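Local atomic coordinates of nitrilotriacetate monooxygenase (Burkholderia pseudomallei, PDB entry 3SDO), a protein that probably acts as a flavin (FMN)-dependent monooxygenase of the NtaA/SnaA/DszA family, using molecular oxygen to oxidise an organic substrate. Residues Gln213-Gln218 / Asp433-Pro438; His311-Tyr316 / Pro321-Gly326. One frame throughout, in Å; residues are numbered along the deposited sequence.

How the contacts relate
Contact 1 belongs to the barrel body and contact 2 to an outlying loop, with their centres 51 Å apart and their nearest atoms about 36 Å apart. The two lie on opposite sides of the chain's centre, the centre of contact 1 about 15 Å from it and that of contact 2 about 37 Å. In sequence, contact 2 falls between the two segments that contact 1 brings together. Only contact 1 comes near the probable flavin site: the F217 side chain is about 8 Å from that of T98 and about 12 Å from that of D61, both predicted to bind FMN. Contact 2 is peripheral packing, away from that site.

Contact 1: Gln213-Gln218 / Asp433-Pro438; sequences QPVIFQ and DHLGLP
In the TIM barrel of this luciferase-like enzyme, V215 and F217 on strand 215-218 meet L435 and L437, either side of G436, where the chain leaves the short C-terminal helix 431-435. The contact is small, wholly apolar and buried, with 106 Å² covered in all. One methyl of V215 does most of the work. Its CG1 packs 4.0 Å from CD1 of L437 and, less closely, 4.4 Å from CD1 of L435, so a single branch meets both leucines. V215 CG1 stands anti to the backbone N (chi1 -177°), a setting that carries this methyl out toward the leucine pair. The V215 and L437 side chains cross obliquely. Two residues further along the strand, F217 reaches over with the far end of its ring, and CZ comes within 4.3 Å of L435 CD1, which approaches the ring at a slant.

The leucines can face the strand together because the chain turns sharply between them. G436 leaves the helix with a positive phi of 74° in a Schellman motif, after which L437 points back in the same general direction as L435; their CD1 atoms are 4.2 Å apart. A polar link lies close by, where R432 NH2 donates to the backbone oxygen of Q213. I216 turns to the other side of the strand, against Q162 of helix 150-165, whereas the F217 ring meets that of F56, planes at about 60°, probably inside the barrel. V215 is the first residue of the strand, and the leucines lie toward its N-terminal end. This is consistent with a TIM barrel whose C-terminal tail packs under the N-terminal ends of the strands, opposite the end where such barrels carry the active site.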
loop_
_atom_site.group_PDB
_atom_site.type_symbol
_atom_site.label_atom_id
_atom_site.label_comp_id
_atom_site.label_asym_id
_atom_site.label_seq_id
_atom_site.Cartn_x
_atom_site.Cartn_y
_atom_site.Cartn_z
ATOM N N GLN A 213 4.080 17.945 1.303
ATOM C CA GLN A 213 3.624 16.803 2.057
ATOM C C GLN A 213 2.285 16.337 1.496
ATOM O O GLN A 213 1.544 17.126 0.875
ATOM C CB GLN A 213 3.354 17.183 3.512
ATOM C CG GLN A 213 4.508 17.787 4.273
ATOM C CD GLN A 213 4.149 18.008 5.742
ATOM O OE1 GLN A 213 2.971 17.943 6.133
ATOM N NE2 GLN A 213 5.160 18.252 6.558
ATOM N N PRO A 214 1.931 15.073 1.769
ATOM C CA PRO A 214 0.630 14.604 1.358
ATOM C C PRO A 214 -0.502 15.381 2.040
ATOM O O PRO A 214 -0.321 15.900 3.147
ATOM C CB PRO A 214 0.624 13.138 1.800
ATOM C CG PRO A 214 2.029 12.754 1.945
ATOM C CD PRO A 214 2.781 13.984 2.298
ATOM N N VAL A 215 -1.633 15.480 1.352
ATOM C CA VAL A 215 -2.816 16.189 1.854
ATOM C C VAL A 215 -3.544 15.355 2.941
ATOM O O VAL A 215 -3.727 14.114 2.803
ATOM C CB VAL A 215 -3.766 16.521 0.697
ATOM C CG1 VAL A 215 -4.986 17.330 1.178
ATOM C CG2 VAL A 215 -3.001 17.304 -0.392
ATOM N N ILE A 216 -3.926 16.015 4.031
ATOM C CA ILE A 216 -4.606 15.323 5.120
ATOM C C ILE A 216 -6.118 15.455 4.970
ATOM O O ILE A 216 -6.668 16.575 4.938
ATOM C CB ILE A 216 -4.187 15.864 6.509
ATOM C CG1 ILE A 216 -2.678 15.781 6.695
ATOM C CG2 ILE A 216 -4.906 15.103 7.651
ATOM C CD1 ILE A 216 -2.049 14.422 6.413
ATOM N N PHE A 217 -6.766 14.294 4.877
ATOM C CA PHE A 217 -8.210 14.151 4.882
ATOM C C PHE A 217 -8.635 13.604 6.238
ATOM O O PHE A 217 -7.917 12.801 6.855
ATOM C CB PHE A 217 -8.651 13.177 3.781
ATOM C CG PHE A 217 -8.608 13.764 2.401
ATOM C CD1 PHE A 217 -7.413 14.030 1.788
ATOM C CD2 PHE A 217 -9.777 14.021 1.717
ATOM C CE1 PHE A 217 -7.380 14.558 0.530
ATOM C CE2 PHE A 217 -9.764 14.587 0.466
ATOM C CZ PHE A 217 -8.570 14.865 -0.122
ATOM N N GLN A 218 -9.792 14.045 6.711
ATOM C CA GLN A 218 -10.372 13.476 7.928
ATOM C C GLN A 218 -11.885 13.466 7.827
ATOM O O GLN A 218 -12.451 14.175 7.021
ATOM C CB GLN A 218 -9.940 14.271 9.158
ATOM C CG GLN A 218 -8.471 14.200 9.471
ATOM C CD GLN A 218 -8.078 15.034 10.653
ATOM O OE1 GLN A 218 -8.911 15.357 11.513
ATOM N NE2 GLN A 218 -6.796 15.443 10.682
ATOM N N ASP A 433 -2.458 21.582 -5.853
ATOM C CA ASP A 433 -2.815 22.422 -7.010
ATOM C C ASP A 433 -4.278 22.255 -7.450
ATOM O O ASP A 433 -4.984 23.253 -7.711
ATOM C CB ASP A 433 -1.965 22.081 -8.230
ATOM C CG ASP A 433 -0.512 22.489 -8.110
ATOM O OD1 ASP A 433 -0.144 23.374 -7.286
ATOM O OD2 ASP A 433 0.278 21.909 -8.902
ATOM N N HIS A 434 -4.727 21.006 -7.567
ATOM C CA HIS A 434 -6.103 20.723 -7.987
ATOM C C HIS A 434 -7.092 21.336 -7.013
ATOM O O HIS A 434 -8.129 21.859 -7.421
ATOM C CB HIS A 434 -6.423 19.219 -8.019
ATOM C CG HIS A 434 -5.588 18.429 -8.964
ATOM N ND1 HIS A 434 -4.928 18.994 -10.039
ATOM C CD2 HIS A 434 -5.308 17.099 -8.999
ATOM C CE1 HIS A 434 -4.252 18.050 -10.673
ATOM N NE2 HIS A 434 -4.484 16.891 -10.076
ATOM N N LEU A 435 -6.801 21.195 -5.720
ATOM C CA LEU A 435 -7.717 21.631 -4.672
ATOM C C LEU A 435 -7.559 23.108 -4.335
ATOM O O LEU A 435 -8.310 23.624 -3.517
ATOM C CB LEU A 435 -7.552 20.778 -3.396
ATOM C CG LEU A 435 -7.794 19.264 -3.547
ATOM C CD1 LEU A 435 -7.608 18.530 -2.210
ATOM C CD2 LEU A 435 -9.188 18.976 -4.172
ATOM N N GLY A 436 -6.595 23.776 -4.954
ATOM C CA GLY A 436 -6.362 25.181 -4.720
ATOM C C GLY A 436 -5.721 25.418 -3.370
ATOM O O GLY A 436 -5.875 26.496 -2.791
ATOM N N LEU A 437 -5.030 24.398 -2.851
ATOM C CA LEU A 437 -4.276 24.541 -1.603
ATOM C C LEU A 437 -2.844 25.006 -1.911
ATOM O O LEU A 437 -2.267 24.606 -2.917
ATOM C CB LEU A 437 -4.225 23.215 -0.850
ATOM C CG LEU A 437 -5.558 22.649 -0.368
ATOM C CD1 LEU A 437 -5.382 21.201 0.071
ATOM C CD2 LEU A 437 -6.151 23.489 0.765
ATOM N N PRO A 438 -2.260 25.833 -1.034
ATOM C CA PRO A 438 -0.878 26.255 -1.228
ATOM C C PRO A 438 0.119 25.127 -0.964
ATOM O O PRO A 438 -0.110 24.274 -0.104
ATOM C CB PRO A 438 -0.687 27.374 -0.202
ATOM C CG PRO A 438 -1.812 27.293 0.725
ATOM C CD PRO A 438 -2.905 26.500 0.112
#

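Contact 2: His311-Tyr316 / Pro321-Gly326; sequences HDFSVY and PFPDIG
A CH-pi contact between P323 and Y316 joins the two limbs of the long loop that connects helix 297-307 to helix 334-346. P323 CG sits almost squarely over the Y316 ring, 3.8 Å from its centroid and 8° off the normal, while CB leans toward the CE1 side at 3.9 Å from Y316 CE1. V315 CG2 covers the opposite face, which makes the tyrosine ring the middle layer of a sandwich. Its rotation is further fixed by a hydrogen bond of 2.6 Å between Y316 OH and H311 NE2.

The same proline touches a second aromatic: CG lies at the edge of the F313 ring, 4.3 Å from CE1. F313 CE1 also meets F322 CE1 at 4.1 Å, the two rings slanting past each other. H311 CD2 rests over the centre of one F313 face, and an Asx turn, in which S314 N donates to D312 OD1, shapes the backbone beside it. F322 reaches inward with CG anti to its backbone N (chi1 -179°), into a pocket of L304, I340, A344, L351 and V354. With F313 on L301 and L351, the two phenylalanines pack the loop against helices 297-307, 334-346 and 351-363.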
loop_
_atom_site.group_PDB
_atom_site.type_symbol
_atom_site.label_atom_id
_atom_site.label_comp_id
_atom_site.label_asym_id
_atom_site.label_seq_id
_atom_site.Cartn_x
_atom_site.Cartn_y
_atom_site.Cartn_z
ATOM N N HIS A 311 -37.774 -11.724 14.730
ATOM C CA HIS A 311 -39.072 -12.111 14.211
ATOM C C HIS A 311 -38.939 -12.575 12.758
ATOM O O HIS A 311 -38.200 -11.982 11.978
ATOM C CB HIS A 311 -40.057 -10.945 14.318
ATOM C CG HIS A 311 -41.460 -11.318 13.977
ATOM N ND1 HIS A 311 -42.287 -11.985 14.853
ATOM C CD2 HIS A 311 -42.191 -11.097 12.858
ATOM C CE1 HIS A 311 -43.465 -12.176 14.279
ATOM N NE2 HIS A 311 -43.435 -11.634 13.074
ATOM N N ASP A 312 -39.663 -13.640 12.418
ATOM C CA ASP A 312 -39.599 -14.235 11.091
ATOM C C ASP A 312 -40.667 -13.610 10.200
ATOM O O ASP A 312 -41.823 -14.052 10.162
ATOM C CB ASP A 312 -39.751 -15.762 11.161
ATOM C CG ASP A 312 -39.855 -16.400 9.793
ATOM O OD1 ASP A 312 -39.394 -15.769 8.813
ATOM O OD2 ASP A 312 -40.437 -17.513 9.696
ATOM N N PHE A 313 -40.257 -12.564 9.488
ATOM C CA PHE A 313 -41.152 -11.817 8.632
ATOM C C PHE A 313 -41.430 -12.549 7.313
ATOM O O PHE A 313 -42.298 -12.124 6.541
ATOM C CB PHE A 313 -40.563 -10.434 8.336
ATOM C CG PHE A 313 -40.743 -9.437 9.452
ATOM C CD1 PHE A 313 -41.929 -8.704 9.567
ATOM C CD2 PHE A 313 -39.737 -9.223 10.384
ATOM C CE1 PHE A 313 -42.092 -7.780 10.576
ATOM C CE2 PHE A 313 -39.890 -8.296 11.403
ATOM C CZ PHE A 313 -41.069 -7.583 11.514
ATOM N N SER A 314 -40.690 -13.629 7.049
ATOM C CA SER A 314 -40.868 -14.418 5.814
ATOM C C SER A 314 -42.246 -15.089 5.744
ATOM O O SER A 314 -42.698 -15.462 4.655
ATOM C CB SER A 314 -39.746 -15.473 5.675
ATOM O OG SER A 314 -39.954 -16.604 6.531
ATOM N N VAL A 315 -42.921 -15.252 6.881
ATOM C CA VAL A 315 -44.285 -15.824 6.873
ATOM C C VAL A 315 -45.372 -14.935 6.237
ATOM O O VAL A 315 -46.410 -15.440 5.854
ATOM C CB VAL A 315 -44.761 -16.258 8.287
ATOM C CG1 VAL A 315 -43.812 -17.318 8.855
ATOM C CG2 VAL A 315 -44.929 -15.047 9.255
ATOM N N TYR A 316 -45.130 -13.632 6.112
ATOM C CA TYR A 316 -46.164 -12.700 5.664
ATOM C C TYR A 316 -46.122 -12.476 4.170
ATOM O O TYR A 316 -45.058 -12.537 3.559
ATOM C CB TYR A 316 -46.025 -11.353 6.372
ATOM C CG TYR A 316 -45.981 -11.461 7.867
ATOM C CD1 TYR A 316 -47.110 -11.798 8.592
ATOM C CD2 TYR A 316 -44.805 -11.239 8.558
ATOM C CE1 TYR A 316 -47.067 -11.903 9.961
ATOM C CE2 TYR A 316 -44.757 -11.321 9.926
ATOM C CZ TYR A 316 -45.881 -11.677 10.621
ATOM O OH TYR A 316 -45.811 -11.787 11.983
ATOM N N PRO A 321 -50.372 -5.707 3.581
ATOM C CA PRO A 321 -50.058 -4.645 4.536
ATOM C C PRO A 321 -48.938 -5.048 5.484
ATOM O O PRO A 321 -48.750 -6.230 5.741
ATOM C CB PRO A 321 -51.372 -4.454 5.309
ATOM C CG PRO A 321 -52.153 -5.730 5.095
ATOM C CD PRO A 321 -51.780 -6.141 3.684
ATOM N N PHE A 322 -48.179 -4.077 5.977
ATOM C CA PHE A 322 -47.183 -4.365 7.002
ATOM C C PHE A 322 -47.959 -4.884 8.189
ATOM O O PHE A 322 -48.965 -4.264 8.570
ATOM C CB PHE A 322 -46.421 -3.113 7.398
ATOM C CG PHE A 322 -45.364 -3.351 8.432
ATOM C CD1 PHE A 322 -44.149 -3.894 8.078
ATOM C CD2 PHE A 322 -45.580 -3.017 9.761
ATOM C CE1 PHE A 322 -43.164 -4.124 9.023
ATOM C CE2 PHE A 322 -44.595 -3.239 10.722
ATOM C CZ PHE A 322 -43.378 -3.787 10.348
ATOM N N PRO A 323 -47.522 -6.012 8.784
ATOM C CA PRO A 323 -48.365 -6.627 9.829
ATOM C C PRO A 323 -48.376 -5.891 11.177
ATOM O O PRO A 323 -47.438 -5.163 11.507
ATOM C CB PRO A 323 -47.745 -8.018 9.997
ATOM C CG PRO A 323 -46.321 -7.850 9.612
ATOM C CD PRO A 323 -46.325 -6.829 8.495
ATOM N N ASP A 324 -49.435 -6.111 11.953
ATOM C CA ASP A 324 -49.547 -5.542 13.293
ATOM C C ASP A 324 -48.624 -6.359 14.193
ATOM O O ASP A 324 -48.996 -7.429 14.686
ATOM C CB ASP A 324 -51.000 -5.594 13.789
ATOM C CG ASP A 324 -51.240 -4.744 15.034
ATOM O OD1 ASP A 324 -50.286 -4.120 15.552
ATOM O OD2 ASP A 324 -52.404 -4.699 15.491
ATOM N N ILE A 325 -47.403 -5.865 14.356
ATOM C CA ILE A 325 -46.397 -6.533 15.170
ATOM C C ILE A 325 -46.140 -5.724 16.440
ATOM O O ILE A 325 -45.109 -5.902 17.090
ATOM C CB ILE A 325 -45.057 -6.709 14.380
ATOM N N GLY A 326 -47.084 -4.847 16.786
ATOM C CA GLY A 326 -46.980 -3.956 17.956
ATOM C C GLY A 326 -46.648 -4.620 19.285
ATOM O O GLY A 326 -46.006 -4.002 20.144
#